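ATPase BagA (Mycobacterium tuberculosis H37Rv, PDB 6BS3) forms, with a partner subunit, a heterodimeric ATPase complex that hydrolyses ATP and is required for resistance to nitric oxide and to elevated glycerol. Local coordinates at residues G30-S35 / V209-A214; R241-H246 / L315-D320; P311-P316 / E332-Q337. All coordinates share one frame; numbering follows the deposited sequence.

Contact 1 of 3, residues G30-S35 / V209-A214. With MG (magnesium ion), chain D; ADP (adenosine-5'-diphosphate), chain C.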
loop_
_atom_site.group_PDB
_atom_site.type_symbol
_atom_site.label_atom_id
_atom_site.label_comp_id
_atom_site.label_asym_id
_atom_site.label_seq_id
_atom_site.Cartn_x
_atom_site.Cartn_y
_atom_site.Cartn_z
ATOM N N GLY A 30 1.394 2.794 -2.801
ATOM C CA GLY A 30 0.480 2.836 -1.663
ATOM C C GLY A 30 1.248 3.056 -0.366
ATOM O O GLY A 30 2.348 2.511 -0.193
ATOM N N GLY A 31 0.698 3.902 0.510
ATOM C CA GLY A 31 1.287 4.242 1.806
ATOM C C GLY A 31 2.440 5.233 1.779
ATOM O O GLY A 31 3.053 5.461 2.818
ATOM N N THR A 32 2.763 5.839 0.616
ATOM C CA THR A 32 3.872 6.814 0.551
ATOM C C THR A 32 3.446 8.242 0.914
ATOM O O THR A 32 4.291 9.047 1.293
ATOM C CB THR A 32 4.609 6.761 -0.782
ATOM O OG1 THR A 32 3.686 7.013 -1.843
ATOM C CG2 THR A 32 5.341 5.423 -1.001
ATOM N N GLY A 33 2.153 8.545 0.818
ATOM C CA GLY A 33 1.639 9.862 1.182
ATOM C C GLY A 33 0.931 10.654 0.108
ATOM O O GLY A 33 0.817 11.869 0.257
ATOM N N LYS A 34 0.423 9.999 -0.959
ATOM C CA LYS A 34 -0.304 10.664 -2.059
ATOM C C LYS A 34 -1.445 11.555 -1.565
ATOM O O LYS A 34 -1.514 12.718 -1.965
ATOM C CB LYS A 34 -0.912 9.640 -3.037
ATOM C CG LYS A 34 0.066 8.883 -3.919
ATOM C CD LYS A 34 -0.698 7.912 -4.849
ATOM C CE LYS A 34 -1.412 6.795 -4.111
ATOM N NZ LYS A 34 -0.484 5.994 -3.264
ATOM N N SER A 35 -2.352 11.002 -0.726
ATOM C CA SER A 35 -3.507 11.725 -0.188
ATOM C C SER A 35 -3.120 12.924 0.644
ATOM O O SER A 35 -3.675 13.995 0.438
ATOM C CB SER A 35 -4.428 10.797 0.607
ATOM O OG SER A 35 -4.964 9.767 -0.209
ATOM N N VAL A 209 5.175 10.729 -5.538
ATOM C CA VAL A 209 5.521 10.632 -4.129
ATOM C C VAL A 209 6.284 9.321 -3.918
ATOM O O VAL A 209 5.894 8.282 -4.430
ATOM C CB VAL A 209 4.259 10.726 -3.225
ATOM C CG1 VAL A 209 4.616 10.544 -1.747
ATOM C CG2 VAL A 209 3.549 12.054 -3.441
ATOM N N THR A 210 7.373 9.394 -3.160
ATOM C CA THR A 210 8.185 8.242 -2.795
ATOM C C THR A 210 8.667 8.354 -1.354
ATOM O O THR A 210 8.700 9.449 -0.789
ATOM C CB THR A 210 9.350 8.033 -3.816
ATOM O OG1 THR A 210 9.904 6.735 -3.607
ATOM C CG2 THR A 210 10.459 9.098 -3.711
ATOM N N LEU A 211 9.050 7.205 -0.774
ATOM C CA LEU A 211 9.714 7.101 0.525
ATOM C C LEU A 211 11.133 6.627 0.208
ATOM O O LEU A 211 11.365 6.049 -0.868
ATOM C CB LEU A 211 9.003 6.112 1.475
ATOM C CG LEU A 211 7.557 6.468 1.909
ATOM C CD1 LEU A 211 6.910 5.306 2.617
ATOM C CD2 LEU A 211 7.500 7.715 2.792
ATOM N N LEU A 212 12.096 6.905 1.103
ATOM C CA LEU A 212 13.475 6.442 0.883
ATOM C C LEU A 212 13.575 4.976 1.308
ATOM O O LEU A 212 14.273 4.616 2.258
ATOM C CB LEU A 212 14.547 7.357 1.535
ATOM C CG LEU A 212 14.714 8.756 0.898
ATOM C CD1 LEU A 212 15.956 9.469 1.429
ATOM C CD2 LEU A 212 14.760 8.693 -0.649
ATOM N N GLU A 213 12.818 4.138 0.593
ATOM C CA GLU A 213 12.682 2.683 0.744
ATOM C C GLU A 213 12.745 2.091 -0.648
ATOM O O GLU A 213 12.333 2.742 -1.600
ATOM C CB GLU A 213 11.350 2.337 1.430
ATOM C CG GLU A 213 11.306 2.787 2.881
ATOM C CD GLU A 213 9.961 2.743 3.575
ATOM O OE1 GLU A 213 9.045 2.037 3.092
ATOM O OE2 GLU A 213 9.829 3.422 4.620
ATOM N N ALA A 214 13.288 0.893 -0.770
ATOM C CA ALA A 214 13.563 0.187 -2.034
ATOM C C ALA A 214 12.392 0.109 -3.022
ATOM O O ALA A 214 12.549 0.534 -4.165
ATOM C CB ALA A 214 14.101 -1.212 -1.747
HETATM MG MG MG D . -4.658 7.503 -0.258
HETATM P PB ADP C . -1.205 7.099 0.255
HETATM O O1B ADP C . -2.455 7.910 -0.150
HETATM O O2B ADP C . -1.623 5.647 0.584
HETATM O O3B ADP C . -0.087 7.147 -0.751
HETATM P PA ADP C . -1.313 8.526 2.857
HETATM O O1A ADP C . -2.661 7.912 3.275
HETATM O O2A ADP C . -1.446 9.961 2.515
HETATM O O3A ADP C . -0.704 7.702 1.639
HETATM O "O5'" ADP C . -0.168 8.206 3.908
HETATM C "C5'" ADP C . 0.131 6.920 4.498
HETATM C "C4'" ADP C . 0.267 7.117 5.990
HETATM O "O4'" ADP C . 1.418 7.945 6.259
HETATM C "C3'" ADP C . -0.910 7.798 6.694
HETATM O "O3'" ADP C . -1.102 7.217 7.975
HETATM C "C2'" ADP C . -0.460 9.263 6.783
HETATM O "O2'" ADP C . -1.087 10.000 7.827
HETATM C "C1'" ADP C . 1.043 9.097 6.994
HETATM N N9 ADP C . 1.866 10.219 6.542
HETATM C C8 ADP C . 1.907 10.769 5.285
HETATM N N7 ADP C . 2.799 11.720 5.147
HETATM C C5 ADP C . 3.383 11.809 6.403
HETATM C C6 ADP C . 4.430 12.611 6.914
HETATM N N6 ADP C . 5.065 13.546 6.207
HETATM N N1 ADP C . 4.805 12.412 8.200
HETATM C C2 ADP C . 4.166 11.486 8.924
HETATM N N3 ADP C . 3.155 10.690 8.558
HETATM C C4 ADP C . 2.816 10.891 7.273
HETATM O O HOH W 1 -6.745 7.219 -0.408
HETATM O O HOH W 2 -4.652 7.823 -2.199
HETATM O O HOH W 3 -3.923 5.260 -0.576
HETATM O O HOH W 4 -4.896 7.728 1.811
#
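T32, in the P-loop (Walker A motif) that joins strand 23-28 to helix 34-46, packs against V209 of the neighbouring strand 204-210 and L211 just beyond T210. Between the two segments the touch is van der Waals in kind. V209 CG1, which lies anti to the backbone N (chi1 177°), comes within 3.4 Å of T32 O, and the two side chains lie alongside, pointing opposite ways. L211 meets the other branch of the threonine, its CG 3.8 Å from T32 CG2, while its CD2 also reaches T32 O. A chi1 of 58° sets T32 OG1 between its own backbone N and carbonyl carbon; there it flanks V209 CG1 and is hydrogen-bonded to K29 O. T32 O itself takes a hydrogen bond from N240 ND2.

A second set of contacts, all polar, grips the diphosphate. ADP O3B accepts from the amides of G33, the N-cap residue, and K34, and from K34 NZ at 2.8 Å; the lysine chain bends at chi3 and chi4 to curl back onto that oxygen, and K34 NZ is held as well by G28 O. G31 N serves O2B and S35 N serves O1B.

Metal coordination forms a third group. The magnesium ion has six ligands: four waters, ADP O1B at 2.2 Å, and S35 OG at 2.3 Å, the serine hydroxyl being also hydrogen-bonded to D162 OD2.

Contact 2 of 3, residues R241-H246 / L315-D320. With ADP (adenosine-5'-diphosphate), chain C.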
loop_
_atom_site.group_PDB
_atom_site.type_symbol
_atom_site.label_atom_id
_atom_site.label_comp_id
_atom_site.label_asym_id
_atom_site.label_seq_id
_atom_site.Cartn_x
_atom_site.Cartn_y
_atom_site.Cartn_z
ATOM N N ARG A 241 8.577 11.969 4.246
ATOM C CA ARG A 241 9.032 11.483 5.562
ATOM C C ARG A 241 10.548 11.385 5.700
ATOM O O ARG A 241 11.085 10.334 6.067
ATOM C CB ARG A 241 8.366 10.158 5.968
ATOM C CG ARG A 241 6.862 10.174 5.862
ATOM C CD ARG A 241 6.193 9.164 6.758
ATOM N NE ARG A 241 6.668 7.806 6.522
ATOM C CZ ARG A 241 6.273 6.745 7.212
ATOM N NH1 ARG A 241 5.359 6.871 8.169
ATOM N NH2 ARG A 241 6.780 5.549 6.947
ATOM N N ASN A 242 11.229 12.512 5.442
ATOM C CA ASN A 242 12.662 12.600 5.611
ATOM C C ASN A 242 12.967 12.659 7.093
ATOM O O ASN A 242 12.101 13.033 7.881
ATOM C CB ASN A 242 13.211 13.822 4.895
ATOM C CG ASN A 242 13.326 13.596 3.420
ATOM O OD1 ASN A 242 14.261 12.919 2.942
ATOM N ND2 ASN A 242 12.366 14.153 2.677
ATOM N N ILE A 243 14.176 12.223 7.476
ATOM C CA ILE A 243 14.619 12.221 8.874
ATOM C C ILE A 243 15.979 12.917 8.991
ATOM O O ILE A 243 16.716 12.945 7.999
ATOM C CB ILE A 243 14.580 10.806 9.533
ATOM C CG1 ILE A 243 15.477 9.791 8.779
ATOM C CG2 ILE A 243 13.136 10.319 9.701
ATOM C CD1 ILE A 243 15.748 8.522 9.482
ATOM N N PRO A 244 16.309 13.469 10.160
ATOM C CA PRO A 244 17.555 14.160 10.348
ATOM C C PRO A 244 18.736 13.192 10.435
ATOM O O PRO A 244 18.626 12.208 11.072
ATOM C CB PRO A 244 17.311 14.854 11.678
ATOM C CG PRO A 244 16.427 13.906 12.397
ATOM C CD PRO A 244 15.486 13.421 11.336
ATOM N N ALA A 245 19.803 13.501 9.712
ATOM C CA ALA A 245 21.027 12.685 9.752
ATOM C C ALA A 245 21.720 12.760 11.108
ATOM O O ALA A 245 22.205 11.738 11.530
ATOM C CB ALA A 245 21.955 13.119 8.661
ATOM N N HIS A 246 21.893 13.966 11.656
ATOM C CA HIS A 246 22.455 14.300 12.998
ATOM C C HIS A 246 23.977 14.166 13.055
ATOM O O HIS A 246 24.530 14.396 14.100
ATOM C CB HIS A 246 21.823 13.522 14.149
ATOM C CG HIS A 246 20.552 14.109 14.626
ATOM N ND1 HIS A 246 19.490 13.346 14.964
ATOM C CD2 HIS A 246 20.179 15.379 14.804
ATOM C CE1 HIS A 246 18.510 14.113 15.338
ATOM N NE2 HIS A 246 18.905 15.353 15.245
ATOM N N LEU A 315 9.868 16.519 2.009
ATOM C CA LEU A 315 8.999 16.833 3.118
ATOM C C LEU A 315 9.498 16.125 4.377
ATOM O O LEU A 315 10.070 15.030 4.281
ATOM C CB LEU A 315 7.535 16.443 2.799
ATOM C CG LEU A 315 6.881 17.222 1.651
ATOM C CD1 LEU A 315 5.541 16.633 1.315
ATOM C CD2 LEU A 315 6.723 18.700 1.999
ATOM N N PRO A 316 9.322 16.745 5.568
ATOM C CA PRO A 316 9.760 16.080 6.799
ATOM C C PRO A 316 8.723 15.049 7.281
ATOM O O PRO A 316 7.669 14.855 6.659
ATOM C CB PRO A 316 9.870 17.250 7.785
ATOM C CG PRO A 316 8.736 18.172 7.372
ATOM C CD PRO A 316 8.676 18.051 5.856
ATOM N N THR A 317 9.048 14.379 8.396
ATOM C CA THR A 317 8.175 13.447 9.084
ATOM C C THR A 317 7.458 14.274 10.152
ATOM O O THR A 317 8.113 14.957 10.950
ATOM C CB THR A 317 9.005 12.340 9.784
ATOM O OG1 THR A 317 9.704 11.564 8.818
ATOM C CG2 THR A 317 8.153 11.434 10.679
ATOM N N VAL A 318 6.125 14.185 10.182
ATOM C CA VAL A 318 5.273 14.794 11.207
ATOM C C VAL A 318 5.325 13.786 12.391
ATOM O O VAL A 318 4.951 12.624 12.221
ATOM C CB VAL A 318 3.839 15.056 10.664
ATOM C CG1 VAL A 318 2.886 15.413 11.792
ATOM C CG2 VAL A 318 3.844 16.145 9.594
ATOM N N SER A 319 5.728 14.277 13.550
ATOM C CA SER A 319 6.263 13.426 14.640
ATOM C C SER A 319 5.170 12.481 15.123
ATOM O O SER A 319 5.439 11.303 15.290
ATOM C CB SER A 319 6.785 14.260 15.782
ATOM O OG SER A 319 5.759 15.015 16.414
ATOM N N ASP A 320 3.959 13.032 15.274
ATOM C CA ASP A 320 2.719 12.310 15.674
ATOM C C ASP A 320 1.850 12.079 14.429
ATOM O O ASP A 320 2.392 12.158 13.309
ATOM C CB ASP A 320 1.961 13.068 16.768
ATOM C CG ASP A 320 2.733 13.176 18.072
ATOM O OD1 ASP A 320 3.279 14.265 18.340
ATOM O OD2 ASP A 320 2.782 12.171 18.809
HETATM P PB ADP C . -1.205 7.099 0.255
HETATM O O1B ADP C . -2.455 7.910 -0.150
HETATM O O2B ADP C . -1.623 5.647 0.584
HETATM O O3B ADP C . -0.087 7.147 -0.751
HETATM P PA ADP C . -1.313 8.526 2.857
HETATM O O1A ADP C . -2.661 7.912 3.275
HETATM O O2A ADP C . -1.446 9.961 2.515
HETATM O O3A ADP C . -0.704 7.702 1.639
HETATM O "O5'" ADP C . -0.168 8.206 3.908
HETATM C "C5'" ADP C . 0.131 6.920 4.498
HETATM C "C4'" ADP C . 0.267 7.117 5.990
HETATM O "O4'" ADP C . 1.418 7.945 6.259
HETATM C "C3'" ADP C . -0.910 7.798 6.694
HETATM O "O3'" ADP C . -1.102 7.217 7.975
HETATM C "C2'" ADP C . -0.460 9.263 6.783
HETATM O "O2'" ADP C . -1.087 10.000 7.827
HETATM C "C1'" ADP C . 1.043 9.097 6.994
HETATM N N9 ADP C . 1.866 10.219 6.542
HETATM C C8 ADP C . 1.907 10.769 5.285
HETATM N N7 ADP C . 2.799 11.720 5.147
HETATM C C5 ADP C . 3.383 11.809 6.403
HETATM C C6 ADP C . 4.430 12.611 6.914
HETATM N N6 ADP C . 5.065 13.546 6.207
HETATM N N1 ADP C . 4.805 12.412 8.200
HETATM C C2 ADP C . 4.166 11.486 8.924
HETATM N N3 ADP C . 3.155 10.690 8.558
HETATM C C4 ADP C . 2.816 10.891 7.273
#
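N242 and L315 make the tight part of this contact, where strands 234-242 and 312-316, parallel neighbours in the sheet, come together. Two donors of N242 grip one oxygen: its backbone N lies 3.0 Å from L315 O, nearly straight (168° at the hydrogen) and in the carbonyl plane, and its ND2 reaches L315 O at 2.9 Å from above that plane. The amide group holds L315 O close to its own plane, so the second bond helps to fix the rotation of the asparagine end. The chain turns a corner at R241. One step on, T317 OG1 donates to N242 O at 3.0 Å, also from above the carbonyl plane, and packs 3.4 Å from R241 CB; a chi1 of -64°, with OG1 anti to the carbonyl carbon of T317, places the hydroxyl there.

Beyond this knot the segments part. I243 adds a lighter touch, its CG2 lying beside T317 OG1, and I243 also touches R294, I295 and R298 of helix 278-302. The P316 ring turns from the 241-246 segment and is exposed, as are S319 and D320, and D320 OD2 forms a salt bridge with a basic side chain of the partner protein's chain.

Adenine lies beside R241 and the 316-318 backbone. R241 lays its methylenes over one face of the base, CG 3.6 Å from ADP C6. Backbone atoms of the 315-320 segment bind the base edge: ADP N6 donates to P316 O at 2.9 Å, and V318 N donates to ADP N1 at 3.0 Å. Together these form the adenine-binding part of the nucleotide site in this ArsA-family P-loop ATPase.

Contact 3 of 3, residues P311-P316 / E332-Q337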
loop_
_atom_site.group_PDB
_atom_site.type_symbol
_atom_site.label_atom_id
_atom_site.label_comp_id
_atom_site.label_asym_id
_atom_site.label_seq_id
_atom_site.Cartn_x
_atom_site.Cartn_y
_atom_site.Cartn_z
ATOM N N PRO A 311 12.947 17.452 -11.243
ATOM C CA PRO A 311 13.004 18.177 -9.957
ATOM C C PRO A 311 12.571 17.321 -8.765
ATOM O O PRO A 311 11.699 16.451 -8.867
ATOM C CB PRO A 311 12.077 19.383 -10.151
ATOM C CG PRO A 311 11.376 19.157 -11.412
ATOM C CD PRO A 311 12.018 18.084 -12.199
ATOM N N ARG A 312 13.196 17.576 -7.638
ATOM C CA ARG A 312 12.958 16.849 -6.415
ATOM C C ARG A 312 12.619 17.757 -5.257
ATOM O O ARG A 312 13.326 18.734 -4.992
ATOM C CB ARG A 312 14.183 15.967 -6.099
ATOM C CG ARG A 312 14.019 14.543 -6.618
ATOM C CD ARG A 312 15.338 13.847 -6.834
ATOM N NE ARG A 312 15.936 13.424 -5.571
ATOM C CZ ARG A 312 17.123 12.844 -5.473
ATOM N NH1 ARG A 312 17.846 12.609 -6.561
ATOM N NH2 ARG A 312 17.595 12.482 -4.289
ATOM N N LEU A 313 11.543 17.413 -4.561
ATOM C CA LEU A 313 11.023 18.087 -3.375
ATOM C C LEU A 313 11.176 17.114 -2.195
ATOM O O LEU A 313 11.185 15.899 -2.403
ATOM C CB LEU A 313 9.516 18.487 -3.562
ATOM C CG LEU A 313 9.209 19.563 -4.642
ATOM C CD1 LEU A 313 7.745 19.568 -5.030
ATOM C CD2 LEU A 313 9.625 20.958 -4.173
ATOM N N GLU A 314 11.323 17.658 -0.970
ATOM C CA GLU A 314 11.508 16.898 0.268
ATOM C C GLU A 314 10.587 17.431 1.345
ATOM O O GLU A 314 10.579 18.629 1.615
ATOM C CB GLU A 314 12.953 16.999 0.805
ATOM C CG GLU A 314 14.067 16.514 -0.116
ATOM C CD GLU A 314 14.376 17.429 -1.282
ATOM O OE1 GLU A 314 14.212 18.662 -1.139
ATOM O OE2 GLU A 314 14.761 16.905 -2.351
ATOM N N LEU A 315 9.868 16.519 2.009
ATOM C CA LEU A 315 8.999 16.833 3.118
ATOM C C LEU A 315 9.498 16.125 4.377
ATOM O O LEU A 315 10.070 15.030 4.281
ATOM C CB LEU A 315 7.535 16.443 2.799
ATOM C CG LEU A 315 6.881 17.222 1.651
ATOM C CD1 LEU A 315 5.541 16.633 1.315
ATOM C CD2 LEU A 315 6.723 18.700 1.999
ATOM N N PRO A 316 9.322 16.745 5.568
ATOM C CA PRO A 316 9.760 16.080 6.799
ATOM C C PRO A 316 8.723 15.049 7.281
ATOM O O PRO A 316 7.669 14.855 6.659
ATOM C CB PRO A 316 9.870 17.250 7.785
ATOM C CG PRO A 316 8.736 18.172 7.372
ATOM C CD PRO A 316 8.676 18.051 5.856
ATOM N N GLU A 332 3.331 24.603 4.089
ATOM C CA GLU A 332 4.373 25.571 4.402
ATOM C C GLU A 332 5.759 25.033 3.941
ATOM O O GLU A 332 6.500 25.775 3.309
ATOM C CB GLU A 332 4.358 25.920 5.904
ATOM C CG GLU A 332 5.381 26.973 6.295
ATOM C CD GLU A 332 5.049 28.396 5.883
ATOM O OE1 GLU A 332 5.328 28.761 4.718
ATOM O OE2 GLU A 332 4.514 29.149 6.731
ATOM N N SER A 333 6.062 23.737 4.187
ATOM C CA SER A 333 7.316 23.117 3.727
ATOM C C SER A 333 7.418 23.153 2.186
ATOM O O SER A 333 8.460 23.523 1.666
ATOM C CB SER A 333 7.444 21.693 4.254
ATOM O OG SER A 333 8.538 21.041 3.628
ATOM N N LEU A 334 6.323 22.831 1.469
ATOM C CA LEU A 334 6.243 22.932 0.007
ATOM C C LEU A 334 6.449 24.367 -0.475
ATOM O O LEU A 334 7.212 24.566 -1.416
ATOM C CB LEU A 334 4.907 22.406 -0.522
ATOM C CG LEU A 334 4.716 20.881 -0.464
ATOM C CD1 LEU A 334 3.305 20.515 -0.859
ATOM C CD2 LEU A 334 5.774 20.125 -1.344
ATOM N N ALA A 335 5.788 25.369 0.179
ATOM C CA ALA A 335 5.902 26.794 -0.178
ATOM C C ALA A 335 7.364 27.301 -0.088
ATOM O O ALA A 335 7.829 27.985 -0.996
ATOM C CB ALA A 335 4.979 27.644 0.703
ATOM N N GLN A 336 8.091 26.912 0.970
ATOM C CA GLN A 336 9.498 27.284 1.214
ATOM C C GLN A 336 10.479 26.742 0.158
ATOM O O GLN A 336 11.589 27.270 -0.011
ATOM C CB GLN A 336 9.917 26.832 2.622
ATOM C CG GLN A 336 9.148 27.573 3.727
ATOM C CD GLN A 336 9.458 27.089 5.125
ATOM O OE1 GLN A 336 10.123 26.071 5.344
ATOM N NE2 GLN A 336 8.965 27.816 6.114
ATOM N N GLN A 337 10.054 25.693 -0.551
ATOM C CA GLN A 337 10.810 25.026 -1.603
ATOM C C GLN A 337 10.483 25.609 -2.980
ATOM O O GLN A 337 11.040 25.163 -3.977
ATOM C CB GLN A 337 10.566 23.501 -1.548
ATOM C CG GLN A 337 11.237 22.831 -0.358
ATOM C CD GLN A 337 10.842 21.388 -0.242
ATOM O OE1 GLN A 337 11.431 20.526 -0.868
ATOM N NE2 GLN A 337 9.828 21.083 0.556
#
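The edge strand 312-316 of the central sheet is covered by the C-terminal helix 324-336, with Q337 reaching from the helix end to the backbone of E314. Q337 OE1 accepts from E314 N at 2.9 Å; the bond is nearly straight (174° at the hydrogen) and lies on a lone pair of the amide oxygen. Q337 NE2 makes a weak, bent bond to E314 O at 2.8 Å, and a straighter one at 3.0 Å to S333 O, one turn back in the helix that Q337 follows. The amide is thus held at both ends, and its chain, extended beyond CG, spans from helix to strand.

In this P-loop ATPase sheet 312-316 is an outermost strand within the chain, and the helix follows it in sequence, running back roughly antiparallel, the short axes of 312-316 and 332-336 at 146° with a closest approach of 8.6 Å. Leucines pack beside the amide: L315 CD2 meets L334 CD2 at 3.8 Å, the two side chains crossing at a slant, and L313 CD1 lies at a looser 4.2 Å from L334 CD2. Nearer the adenine site, S333 OG, anti to its backbone N at a chi1 of 170°, rests 3.4 Å from L315 CD2 and also touches P316 CD.

Along the chain contact 1 closes before contact 2 opens, and contact 3 starts on the strand that contact 2 ends on. All three reach one mixed sheet, in which strands 204-210, 234-242 and 312-316 are successive neighbours. The centres of contacts 1 and 2 are about 14 Å apart, those of 2 and 3 about 12 Å, and those of 1 and 3 about 15 Å. Contact 1 adjoins contact 2 through L211 and R241; contacts 2 and 3 share L315 and P316. Contacts 1 and 2 both touch ADP, at its phosphate and adenine ends respectively, and contact 3 joins the adenine-side strand to the C-terminal helix.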